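Local coordinates for N-acetylglucosamine-6-phosphate deacetylase (PDB 6FV4), which probably removes the acetyl group from N-acetylglucosamine 6-phosphate, as a metal-dependent hydrolase of amino-sugar metabolism, at residues E138-H150 / V199-Q211. The protein carries 1 engineered substitution. Residues are numbered along the deposited sequence; the frame is centred on the assembly and turned at random.
Sequences EGPWLSTLRCGAH and VAAVGHTEATYDQ. With CD (cadmium ion), chain J; ZN (zinc ion), chain H.
Ser143 N donates to His204 O at 2.9 Å with an N-H...O angle of 161°, tying the loop 138-150 to the backbone just past strand 199-202. From this anchor the His204 side chain runs into the metal site. Its CG lies beside its own backbone N, which turns one face of the ring to Leu142 and its NE2 to the cadmium ion. Leu142 CD1 sits over one face of the His204 ring, 4.0 Å from its centroid, a CH-pi contact, while Thr144 CG2 comes in obliquely 3.7 Å from His204 ND1. Rotation of the ring is fixed at both nitrogens: NE2 binds cadmium, and ND1 donates to a water that in turn donates to Thr144 O.

This is the binuclear metal centre of an amidohydrolase barrel, with ligands at or beyond the C-terminal ends of its strands. Glu138 is extended beyond CG and bridges the ions, with OE1 2.1 Å from zinc and OE2 2.4 Å from cadmium. Its carboxylate stands 85° from the His204 ring plane. His150 NE2 and a water held by Gly148 O also bind cadmium; His225 adds to that site, and His72 and His74 to the zinc.

Farther out, Arg146 grips the Glu206 carboxylate side-on in a salt bridge. Arg146 NH2 reaches Glu206 OE1 at 3.0 Å, in the guanidinium plane, and Arg146 NE reaches Glu206 OE2 at 2.7 Å, somewhat tilted from that plane; both oxygens use syn lone pairs. The anti lone pair of Glu206 OE2 takes the hydroxyl of Thr144, OG1 to OE2 being 2.6 Å. Thr144 OG1 points there because it lies anti to its backbone N (chi1 -170°), and it also accepts from Arg146 N, closing an ST turn.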
loop_
_atom_site.group_PDB
_atom_site.type_symbol
_atom_site.label_atom_id
_atom_site.label_comp_id
_atom_site.label_asym_id
_atom_site.label_seq_id
_atom_site.Cartn_x
_atom_site.Cartn_y
_atom_site.Cartn_z
ATOM N N GLU B 138 -18.507 -3.068 18.552
ATOM C CA GLU B 138 -17.407 -3.913 18.079
ATOM C C GLU B 138 -17.645 -5.342 18.564
ATOM O O GLU B 138 -16.994 -5.853 19.478
ATOM C CB GLU B 138 -16.065 -3.385 18.551
ATOM C CG GLU B 138 -14.909 -4.150 17.868
ATOM C CD GLU B 138 -13.558 -3.641 18.249
ATOM O OE1 GLU B 138 -13.433 -3.152 19.373
ATOM O OE2 GLU B 138 -12.625 -3.744 17.426
ATOM N N GLY B 139 -18.619 -5.979 17.920
ATOM C CA GLY B 139 -19.142 -7.242 18.376
ATOM C C GLY B 139 -20.644 -7.123 18.567
ATOM O O GLY B 139 -21.183 -6.023 18.722
ATOM N N PRO B 140 -21.349 -8.254 18.588
ATOM C CA PRO B 140 -20.857 -9.634 18.651
ATOM C C PRO B 140 -20.748 -10.360 17.311
ATOM O O PRO B 140 -20.422 -11.547 17.288
ATOM C CB PRO B 140 -21.927 -10.315 19.507
ATOM C CG PRO B 140 -23.182 -9.648 19.035
ATOM C CD PRO B 140 -22.820 -8.207 18.718
ATOM N N TRP B 141 -21.025 -9.677 16.209
ATOM C CA TRP B 141 -21.083 -10.342 14.908
ATOM C C TRP B 141 -19.715 -10.389 14.232
ATOM O O TRP B 141 -19.513 -10.024 13.062
ATOM C CB TRP B 141 -22.142 -9.652 14.068
ATOM C CG TRP B 141 -23.414 -9.618 14.878
ATOM C CD1 TRP B 141 -24.084 -10.696 15.374
ATOM C CD2 TRP B 141 -24.132 -8.461 15.326
ATOM N NE1 TRP B 141 -25.189 -10.290 16.079
ATOM C CE2 TRP B 141 -25.245 -8.923 16.068
ATOM C CE3 TRP B 141 -23.953 -7.083 15.166
ATOM C CZ2 TRP B 141 -26.162 -8.059 16.652
ATOM C CZ3 TRP B 141 -24.859 -6.225 15.736
ATOM C CH2 TRP B 141 -25.964 -6.716 16.476
ATOM N N LEU B 142 -18.761 -10.883 15.015
ATOM C CA LEU B 142 -17.353 -11.009 14.663
ATOM C C LEU B 142 -16.984 -12.474 14.452
ATOM O O LEU B 142 -17.751 -13.392 14.762
ATOM C CB LEU B 142 -16.476 -10.395 15.757
ATOM C CG LEU B 142 -16.889 -9.016 16.266
ATOM C CD1 LEU B 142 -15.888 -8.508 17.284
ATOM C CD2 LEU B 142 -17.047 -8.026 15.111
ATOM N N SER B 143 -15.787 -12.688 13.902
ATOM C CA SER B 143 -15.319 -14.046 13.652
ATOM C C SER B 143 -13.806 -14.116 13.519
ATOM O O SER B 143 -13.293 -14.431 12.443
ATOM C CB SER B 143 -15.965 -14.611 12.387
ATOM O OG SER B 143 -15.886 -16.026 12.379
ATOM N N THR B 144 -13.076 -13.822 14.589
ATOM C CA THR B 144 -11.651 -14.117 14.580
ATOM C C THR B 144 -11.226 -14.567 15.968
ATOM O O THR B 144 -11.834 -14.196 16.982
ATOM C CB THR B 144 -10.793 -12.922 14.114
ATOM O OG1 THR B 144 -9.449 -13.364 13.911
ATOM C CG2 THR B 144 -10.779 -11.809 15.153
ATOM N N LEU B 145 -10.188 -15.401 15.992
ATOM C CA LEU B 145 -9.542 -15.829 17.223
ATOM C C LEU B 145 -8.154 -15.225 17.374
ATOM O O LEU B 145 -7.434 -15.573 18.318
ATOM C CB LEU B 145 -9.464 -17.359 17.279
ATOM C CG LEU B 145 -10.770 -18.110 17.012
ATOM C CD1 LEU B 145 -10.637 -19.603 17.330
ATOM C CD2 LEU B 145 -11.929 -17.484 17.804
ATOM N N ARG B 146 -7.758 -14.339 16.461
ATOM C CA ARG B 146 -6.436 -13.734 16.508
ATOM C C ARG B 146 -6.298 -12.855 17.747
ATOM O O ARG B 146 -7.286 -12.483 18.394
ATOM C CB ARG B 146 -6.168 -12.912 15.241
ATOM C CG ARG B 146 -6.059 -13.761 13.987
ATOM C CD ARG B 146 -5.944 -12.939 12.703
ATOM N NE ARG B 146 -6.007 -13.841 11.557
ATOM C CZ ARG B 146 -4.948 -14.418 10.999
ATOM N NH1 ARG B 146 -3.730 -14.154 11.447
ATOM N NH2 ARG B 146 -5.112 -15.250 9.978
ATOM N N CYS B 147 -5.049 -12.547 18.086
ATOM C CA CYS B 147 -4.775 -11.643 19.193
ATOM C C CYS B 147 -5.450 -10.304 18.944
ATOM O O CYS B 147 -5.325 -9.716 17.864
ATOM C CB CYS B 147 -3.274 -11.464 19.375
ATOM S SG CYS B 147 -2.465 -12.931 20.038
ATOM N N GLY B 148 -6.186 -9.835 19.948
ATOM C CA GLY B 148 -7.104 -8.730 19.800
ATOM C C GLY B 148 -8.554 -9.125 19.981
ATOM O O GLY B 148 -9.389 -8.253 20.267
ATOM N N ALA B 149 -8.878 -10.412 19.816
ATOM C CA ALA B 149 -10.231 -10.889 20.058
ATOM C C ALA B 149 -10.674 -10.503 21.463
ATOM O O ALA B 149 -9.893 -10.563 22.417
ATOM C CB ALA B 149 -10.301 -12.408 19.873
ATOM N N HIS B 150 -11.932 -10.092 21.585
ATOM C CA HIS B 150 -12.427 -9.505 22.835
ATOM C C HIS B 150 -13.042 -10.577 23.728
ATOM O O HIS B 150 -12.513 -10.866 24.807
ATOM C CB HIS B 150 -13.411 -8.376 22.526
ATOM C CG HIS B 150 -12.785 -7.231 21.794
ATOM N ND1 HIS B 150 -11.610 -6.638 22.209
ATOM C CD2 HIS B 150 -13.154 -6.589 20.659
ATOM C CE1 HIS B 150 -11.283 -5.674 21.361
ATOM N NE2 HIS B 150 -12.211 -5.615 20.420
ATOM N N VAL B 199 -23.198 3.163 10.211
ATOM C CA VAL B 199 -22.014 2.790 9.442
ATOM C C VAL B 199 -21.693 1.321 9.687
ATOM O O VAL B 199 -21.680 0.845 10.834
ATOM C CB VAL B 199 -20.816 3.683 9.808
ATOM C CG1 VAL B 199 -19.571 3.230 9.059
ATOM C CG2 VAL B 199 -21.102 5.161 9.500
ATOM N N ALA B 200 -21.443 0.587 8.611
ATOM C CA ALA B 200 -20.987 -0.790 8.705
ATOM C C ALA B 200 -19.471 -0.789 8.553
ATOM O O ALA B 200 -18.944 -0.278 7.557
ATOM C CB ALA B 200 -21.667 -1.659 7.647
ATOM N N ALA B 201 -18.769 -1.319 9.555
ATOM C CA ALA B 201 -17.321 -1.454 9.520
ATOM C C ALA B 201 -16.947 -2.923 9.361
ATOM O O ALA B 201 -17.671 -3.804 9.817
ATOM C CB ALA B 201 -16.684 -0.872 10.791
ATOM N N VAL B 202 -15.819 -3.193 8.680
ATOM C CA VAL B 202 -15.290 -4.550 8.540
ATOM C C VAL B 202 -14.153 -4.713 9.538
ATOM O O VAL B 202 -13.276 -3.849 9.631
ATOM C CB VAL B 202 -14.800 -4.837 7.105
ATOM C CG1 VAL B 202 -14.007 -6.143 7.056
ATOM C CG2 VAL B 202 -15.948 -4.938 6.151
ATOM N N GLY B 203 -14.161 -5.813 10.282
ATOM C CA GLY B 203 -13.156 -6.018 11.306
ATOM C C GLY B 203 -13.316 -7.390 11.917
ATOM O O GLY B 203 -14.293 -8.100 11.656
ATOM N N HIS B 204 -12.315 -7.765 12.718
ATOM C CA HIS B 204 -12.333 -8.998 13.509
ATOM C C HIS B 204 -12.773 -10.197 12.676
ATOM O O HIS B 204 -13.724 -10.903 13.005
ATOM C CB HIS B 204 -13.230 -8.831 14.736
ATOM C CG HIS B 204 -12.558 -8.091 15.837
ATOM N ND1 HIS B 204 -11.975 -8.724 16.913
ATOM C CD2 HIS B 204 -12.338 -6.768 16.006
ATOM C CE1 HIS B 204 -11.431 -7.822 17.708
ATOM N NE2 HIS B 204 -11.630 -6.628 17.177
ATOM N N THR B 205 -12.040 -10.424 11.584
ATOM C CA THR B 205 -12.542 -11.281 10.533
ATOM C C THR B 205 -11.403 -12.047 9.876
ATOM O O THR B 205 -10.271 -11.568 9.792
ATOM C CB THR B 205 -13.301 -10.450 9.492
ATOM O OG1 THR B 205 -13.664 -11.278 8.383
ATOM C CG2 THR B 205 -12.451 -9.284 9.006
ATOM N N GLU B 206 -11.736 -13.260 9.440
ATOM C CA GLU B 206 -10.911 -14.106 8.597
ATOM C C GLU B 206 -11.404 -14.105 7.151
ATOM O O GLU B 206 -11.108 -15.041 6.402
ATOM C CB GLU B 206 -10.890 -15.532 9.161
ATOM C CG GLU B 206 -10.399 -15.629 10.611
ATOM C CD GLU B 206 -8.950 -15.185 10.766
ATOM O OE1 GLU B 206 -8.151 -15.392 9.818
ATOM O OE2 GLU B 206 -8.601 -14.626 11.833
ATOM N N ALA B 207 -12.156 -13.072 6.752
ATOM C CA ALA B 207 -12.721 -13.013 5.414
ATOM C C ALA B 207 -11.629 -12.932 4.357
ATOM O O ALA B 207 -10.553 -12.376 4.580
ATOM C CB ALA B 207 -13.633 -11.798 5.265
ATOM N N THR B 208 -11.927 -13.470 3.185
ATOM C CA THR B 208 -11.015 -13.331 2.070
ATOM C C THR B 208 -11.180 -11.949 1.434
ATOM O O THR B 208 -12.083 -11.169 1.776
ATOM C CB THR B 208 -11.253 -14.438 1.045
ATOM O OG1 THR B 208 -12.531 -14.248 0.426
ATOM C CG2 THR B 208 -11.220 -15.821 1.719
ATOM N N TYR B 209 -10.274 -11.651 0.505
ATOM C CA TYR B 209 -10.379 -10.434 -0.293
ATOM C C TYR B 209 -11.745 -10.328 -0.961
ATOM O O TYR B 209 -12.386 -9.273 -0.921
ATOM C CB TYR B 209 -9.260 -10.403 -1.347
ATOM C CG TYR B 209 -9.476 -9.343 -2.419
ATOM C CD1 TYR B 209 -9.073 -8.031 -2.218
ATOM C CD2 TYR B 209 -10.094 -9.657 -3.621
ATOM C CE1 TYR B 209 -9.282 -7.056 -3.194
ATOM C CE2 TYR B 209 -10.304 -8.688 -4.603
ATOM C CZ TYR B 209 -9.902 -7.395 -4.378
ATOM O OH TYR B 209 -10.115 -6.438 -5.342
ATOM N N ASP B 210 -12.206 -11.421 -1.578
ATOM C CA ASP B 210 -13.473 -11.397 -2.306
ATOM C C ASP B 210 -14.646 -11.155 -1.362
ATOM O O ASP B 210 -15.561 -10.377 -1.672
ATOM C CB ASP B 210 -13.697 -12.718 -3.046
ATOM C CG ASP B 210 -12.713 -12.945 -4.179
ATOM O OD1 ASP B 210 -12.234 -11.966 -4.784
ATOM O OD2 ASP B 210 -12.433 -14.129 -4.469
ATOM N N GLN B 211 -14.658 -11.861 -0.222
ATOM C CA GLN B 211 -15.721 -11.685 0.773
ATOM C C GLN B 211 -15.754 -10.269 1.333
ATOM O O GLN B 211 -16.833 -9.761 1.673
ATOM C CB GLN B 211 -15.540 -12.681 1.914
ATOM C CG GLN B 211 -15.789 -14.105 1.494
ATOM C CD GLN B 211 -15.404 -15.101 2.557
ATOM O OE1 GLN B 211 -14.400 -14.937 3.251
ATOM N NE2 GLN B 211 -16.205 -16.151 2.691
HETATM CD CD CD J . -10.755 -4.886 18.460
HETATM ZN ZN ZN H . -11.931 -1.900 20.057
HETATM O O HOH W 1 -12.652 -11.325 17.694
HETATM O O HOH W 2 -9.203 -16.673 13.677
HETATM O O HOH W 3 -8.499 -6.000 19.085
#